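Local coordinates for protein TRAP-type C4-dicarboxylate:H+ symport system substrate-binding component DctP (Shewanella oneidensis, PDB 4MX6) that probably captures C4-dicarboxylates such as succinate in the periplasm and delivers them to a TRAP-type proton symporter for uptake, at residues A[79-91]-A[94-108]. Numbering follows the deposited sequence.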
# COMPACT_ATOMS: atom_id res chain seq x y z
N GLN A 79 8.16 -2.17 14.48
CA GLN A 79 8.76 -2.44 15.78
C GLN A 79 8.95 -3.95 16.03
O GLN A 79 9.82 -4.34 16.79
CB GLN A 79 7.93 -1.81 16.91
CG GLN A 79 7.94 -0.28 16.91
CD GLN A 79 6.84 0.31 17.77
OE1 GLN A 79 6.17 -0.40 18.52
NE2 GLN A 79 6.64 1.63 17.67
N LEU A 80 8.12 -4.78 15.40
CA LEU A 80 8.28 -6.23 15.51
C LEU A 80 8.85 -6.82 14.21
O LEU A 80 9.94 -7.40 14.22
CB LEU A 80 6.97 -6.90 15.89
CG LEU A 80 7.08 -8.40 16.22
CD1 LEU A 80 7.94 -8.63 17.46
CD2 LEU A 80 5.69 -9.00 16.39
N PHE A 81 8.12 -6.68 13.11
CA PHE A 81 8.58 -7.09 11.79
C PHE A 81 8.43 -5.93 10.82
O PHE A 81 7.50 -5.11 10.93
CB PHE A 81 7.82 -8.33 11.30
CG PHE A 81 8.01 -9.51 12.20
CD1 PHE A 81 9.26 -10.08 12.34
CD2 PHE A 81 6.95 -10.02 12.93
CE1 PHE A 81 9.45 -11.15 13.19
CE2 PHE A 81 7.14 -11.10 13.78
CZ PHE A 81 8.38 -11.66 13.91
N GLY A 82 9.33 -5.88 9.85
CA GLY A 82 9.33 -4.83 8.84
C GLY A 82 9.03 -5.39 7.46
O GLY A 82 8.65 -6.55 7.31
N ASP A 83 9.23 -4.55 6.45
CA ASP A 83 8.87 -4.91 5.07
C ASP A 83 9.52 -6.21 4.64
O ASP A 83 8.88 -7.06 4.02
CB ASP A 83 9.35 -3.85 4.09
CG ASP A 83 8.35 -2.73 3.83
OD1 ASP A 83 7.20 -2.77 4.33
OD2 ASP A 83 8.72 -1.82 3.03
N ASN A 84 10.80 -6.36 4.92
CA ASN A 84 11.52 -7.46 4.30
C ASN A 84 11.24 -8.80 4.94
O ASN A 84 11.33 -9.81 4.24
CB ASN A 84 13.02 -7.18 4.24
CG ASN A 84 13.38 -6.05 3.27
OD1 ASN A 84 12.54 -5.59 2.48
ND2 ASN A 84 14.62 -5.60 3.33
N ASN A 85 10.87 -8.84 6.23
CA ASN A 85 10.70 -10.12 6.95
C ASN A 85 9.27 -10.47 7.37
O ASN A 85 9.05 -11.57 7.87
CB ASN A 85 11.66 -10.25 8.15
CG ASN A 85 11.41 -9.22 9.25
OD1 ASN A 85 10.45 -8.47 9.23
ND2 ASN A 85 12.26 -9.24 10.27
N GLU A 86 8.30 -9.59 7.16
CA GLU A 86 6.98 -9.83 7.73
C GLU A 86 6.26 -11.04 7.13
O GLU A 86 5.58 -11.75 7.87
CB GLU A 86 6.12 -8.57 7.66
CG GLU A 86 5.72 -8.14 6.26
CD GLU A 86 4.80 -6.92 6.25
OE1 GLU A 86 4.25 -6.52 7.32
OE2 GLU A 86 4.61 -6.35 5.15
N LEU A 87 6.39 -11.30 5.83
CA LEU A 87 5.67 -12.42 5.25
C LEU A 87 6.32 -13.75 5.67
O LEU A 87 5.62 -14.72 5.96
CB LEU A 87 5.55 -12.31 3.72
CG LEU A 87 4.53 -11.25 3.26
CD1 LEU A 87 4.52 -11.14 1.74
CD2 LEU A 87 3.13 -11.55 3.75
N ALA A 88 7.65 -13.79 5.75
CA ALA A 88 8.31 -14.97 6.30
C ALA A 88 7.85 -15.21 7.74
O ALA A 88 7.55 -16.35 8.12
CB ALA A 88 9.81 -14.81 6.23
N ALA A 89 7.78 -14.15 8.54
CA ALA A 89 7.31 -14.28 9.92
C ALA A 89 5.87 -14.81 9.99
O ALA A 89 5.55 -15.65 10.83
CB ALA A 89 7.43 -12.95 10.63
N LEU A 90 5.01 -14.31 9.12
CA LEU A 90 3.63 -14.77 9.04
C LEU A 90 3.57 -16.29 8.82
O LEU A 90 2.85 -17.02 9.52
CB LEU A 90 2.90 -14.05 7.90
CG LEU A 90 1.43 -14.42 7.79
CD1 LEU A 90 0.60 -13.80 8.91
CD2 LEU A 90 0.92 -14.00 6.43
N LEU A 91 4.34 -16.77 7.85
CA LEU A 91 4.30 -18.19 7.50
C LEU A 91 4.92 -19.08 8.57
O LEU A 91 4.56 -20.24 8.68
CB LEU A 91 4.94 -18.43 6.12
CG LEU A 91 4.07 -17.87 4.98
CD1 LEU A 91 4.83 -17.85 3.67
CD2 LEU A 91 2.77 -18.66 4.84
N ASP A 94 5.04 -16.56 13.54
CA ASP A 94 5.58 -15.60 14.50
C ASP A 94 4.74 -14.33 14.56
O ASP A 94 4.92 -13.51 15.46
CB ASP A 94 7.02 -15.26 14.14
CG ASP A 94 7.99 -16.36 14.50
OD1 ASP A 94 7.68 -17.17 15.41
OD2 ASP A 94 9.10 -16.37 13.91
N VAL A 95 3.82 -14.17 13.60
CA VAL A 95 2.82 -13.11 13.61
C VAL A 95 1.60 -13.73 12.93
O VAL A 95 1.75 -14.63 12.11
CB VAL A 95 3.35 -11.81 12.89
CG1 VAL A 95 3.65 -12.05 11.41
CG2 VAL A 95 2.41 -10.65 13.07
N GLN A 96 0.40 -13.26 13.28
CA GLN A 96 -0.84 -13.88 12.82
C GLN A 96 -1.56 -13.05 11.74
O GLN A 96 -2.27 -13.61 10.91
CB GLN A 96 -1.77 -14.15 14.01
CG GLN A 96 -1.32 -15.33 14.85
CD GLN A 96 -0.02 -15.08 15.60
OE1 GLN A 96 0.11 -14.10 16.35
NE2 GLN A 96 0.95 -15.96 15.41
N PHE A 97 -1.39 -11.73 11.77
CA PHE A 97 -1.95 -10.84 10.74
C PHE A 97 -0.93 -9.80 10.34
O PHE A 97 -0.26 -9.23 11.19
CB PHE A 97 -3.23 -10.12 11.24
CG PHE A 97 -4.36 -11.05 11.54
CD1 PHE A 97 -5.24 -11.47 10.55
CD2 PHE A 97 -4.53 -11.57 12.81
CE1 PHE A 97 -6.28 -12.35 10.85
CE2 PHE A 97 -5.55 -12.46 13.10
CZ PHE A 97 -6.41 -12.84 12.11
N VAL A 98 -0.82 -9.59 9.03
CA VAL A 98 -0.08 -8.47 8.47
C VAL A 98 -0.93 -7.88 7.34
O VAL A 98 -1.91 -8.50 6.90
CB VAL A 98 1.33 -8.88 7.97
CG1 VAL A 98 2.20 -9.30 9.16
CG2 VAL A 98 1.27 -9.99 6.93
N ALA A 99 -0.57 -6.69 6.87
CA ALA A 99 -1.33 -6.03 5.81
C ALA A 99 -0.38 -5.26 4.90
O ALA A 99 -0.37 -4.02 4.87
CB ALA A 99 -2.43 -5.14 6.38
N PRO A 100 0.44 -6.00 4.14
CA PRO A 100 1.40 -5.35 3.24
C PRO A 100 0.72 -4.65 2.09
O PRO A 100 -0.34 -5.07 1.61
CB PRO A 100 2.24 -6.52 2.70
CG PRO A 100 1.90 -7.71 3.57
CD PRO A 100 0.49 -7.47 4.00
N SER A 101 1.40 -3.63 1.57
CA SER A 101 1.07 -3.10 0.27
C SER A 101 0.93 -4.24 -0.74
O SER A 101 1.72 -5.19 -0.75
CB SER A 101 2.21 -2.20 -0.19
OG SER A 101 2.02 -1.84 -1.55
N LEU A 102 -0.02 -4.07 -1.66
CA LEU A 102 -0.23 -4.99 -2.76
C LEU A 102 1.04 -5.15 -3.62
O LEU A 102 1.14 -6.13 -4.35
CB LEU A 102 -1.43 -4.54 -3.61
CG LEU A 102 -2.76 -4.59 -2.84
CD1 LEU A 102 -3.83 -3.78 -3.51
CD2 LEU A 102 -3.24 -6.03 -2.66
N SER A 103 1.95 -4.18 -3.54
CA SER A 103 3.21 -4.20 -4.28
C SER A 103 4.23 -5.20 -3.75
O SER A 103 5.25 -5.42 -4.40
CB SER A 103 3.88 -2.82 -4.19
OG SER A 103 2.97 -1.77 -4.44
N LYS A 104 3.98 -5.78 -2.58
CA LYS A 104 5.04 -6.48 -1.85
C LYS A 104 4.88 -8.00 -1.82
O LYS A 104 5.41 -8.67 -0.95
CB LYS A 104 5.15 -5.90 -0.42
CG LYS A 104 5.66 -4.45 -0.40
CD LYS A 104 5.64 -3.81 0.97
CE LYS A 104 6.06 -2.35 0.90
NZ LYS A 104 5.84 -1.63 2.18
N PHE A 105 4.15 -8.53 -2.80
CA PHE A 105 3.81 -9.96 -2.81
C PHE A 105 4.49 -10.77 -3.91
O PHE A 105 4.16 -11.95 -4.08
CB PHE A 105 2.29 -10.11 -2.93
CG PHE A 105 1.55 -9.76 -1.66
CD1 PHE A 105 1.49 -10.65 -0.60
CD2 PHE A 105 0.88 -8.55 -1.53
CE1 PHE A 105 0.79 -10.35 0.56
CE2 PHE A 105 0.19 -8.24 -0.36
CZ PHE A 105 0.13 -9.15 0.67
N GLU A 106 5.45 -10.19 -4.64
CA GLU A 106 6.02 -10.85 -5.81
C GLU A 106 6.71 -12.19 -5.53
O GLU A 106 6.84 -13.01 -6.44
CB GLU A 106 6.99 -9.92 -6.56
CG GLU A 106 6.26 -8.79 -7.26
CD GLU A 106 7.16 -7.78 -7.97
OE1 GLU A 106 8.40 -7.85 -7.80
OE2 GLU A 106 6.62 -6.88 -8.70
N ARG A 107 7.17 -12.41 -4.31
CA ARG A 107 7.77 -13.70 -4.01
C ARG A 107 6.75 -14.82 -3.97
O ARG A 107 7.11 -15.98 -4.03
CB ARG A 107 8.52 -13.67 -2.69
CG ARG A 107 9.17 -15.02 -2.41
CD ARG A 107 10.12 -14.97 -1.26
NE ARG A 107 9.44 -14.52 -0.06
CZ ARG A 107 10.06 -14.16 1.06
NH1 ARG A 107 11.38 -14.21 1.13
NH2 ARG A 107 9.34 -13.76 2.10
N TYR A 108 5.47 -14.46 -3.84
CA TYR A 108 4.41 -15.45 -3.66
C TYR A 108 3.43 -15.54 -4.83
O TYR A 108 2.84 -16.59 -5.07
CB TYR A 108 3.67 -15.18 -2.34
CG TYR A 108 4.60 -15.28 -1.16
CD1 TYR A 108 4.93 -16.52 -0.62
CD2 TYR A 108 5.17 -14.16 -0.60
CE1 TYR A 108 5.81 -16.62 0.44
CE2 TYR A 108 6.04 -14.25 0.46
CZ TYR A 108 6.36 -15.48 0.98
OH TYR A 108 7.24 -15.56 2.05
O HOH W 1 1.86 -5.48 7.90
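The ring of Phe81 meets the backbone of Asp94 at its edge: CE2 lies 3.7 Å from the carbonyl O of Asp94, near the ring plane. Ala89 CB sits over the centre of one face, and Asn85 ND2 is at the edge. The planes of the Phe81 ring and the Asp94 carboxylate are nearly parallel, 12° apart. Tyr108 carries Arg107 CG over one ring face. Leu87 CD1 and Leu91 CD1 approach the Tyr108 ring obliquely, Leu91 CD1 reaching CE1 at 3.6 Å. Leu87 CD1 also touches Phe105, while its CD2 packs on Val98 CG2 and Pro100 CG. Leu90 has CG anti to the backbone N (chi1 -177°), which carries CD1 to the carbonyl O atoms of Val95 and Gln96.

The polar end is a salt bridge. Lys104 stretches out fully beyond CG and places NZ 2.8 Å from Asp83 OD1. NZ comes from the syn side, 32° out of the carboxylate plane; its bond to OD2 is weak. NZ also hydrogen-bonds a succinate; Lys104 is a succinate-binding residue, so Asp83 acts as a second-shell partner in the ligand pocket of this TRAP-type solute-binding protein. Asp83 OD2 accepts a bond from Phe202 N. A leucine at Asp83 would probably leave the Lys104 ammonium without its carboxylate mate and freer to swing away from the succinate. Nearby, Glu86 OE2 rests 3.4 Å from Pro100 CB. Glu86 OE1 takes a bond from a water, which accepts one from Ala99 N and so bridges the two segments.

Asp94 N donates to Ala89 O (2.9 Å) where the chain turns back after helix 86-91. Residues 95-100 then run beside the helix, between strands 37-42 and 243-251, with backbone bonds to both. Leu90 and Val98 touch Val249 of strand 243-251. Leu91 and Tyr108 close on Ile148 of strand 148-158.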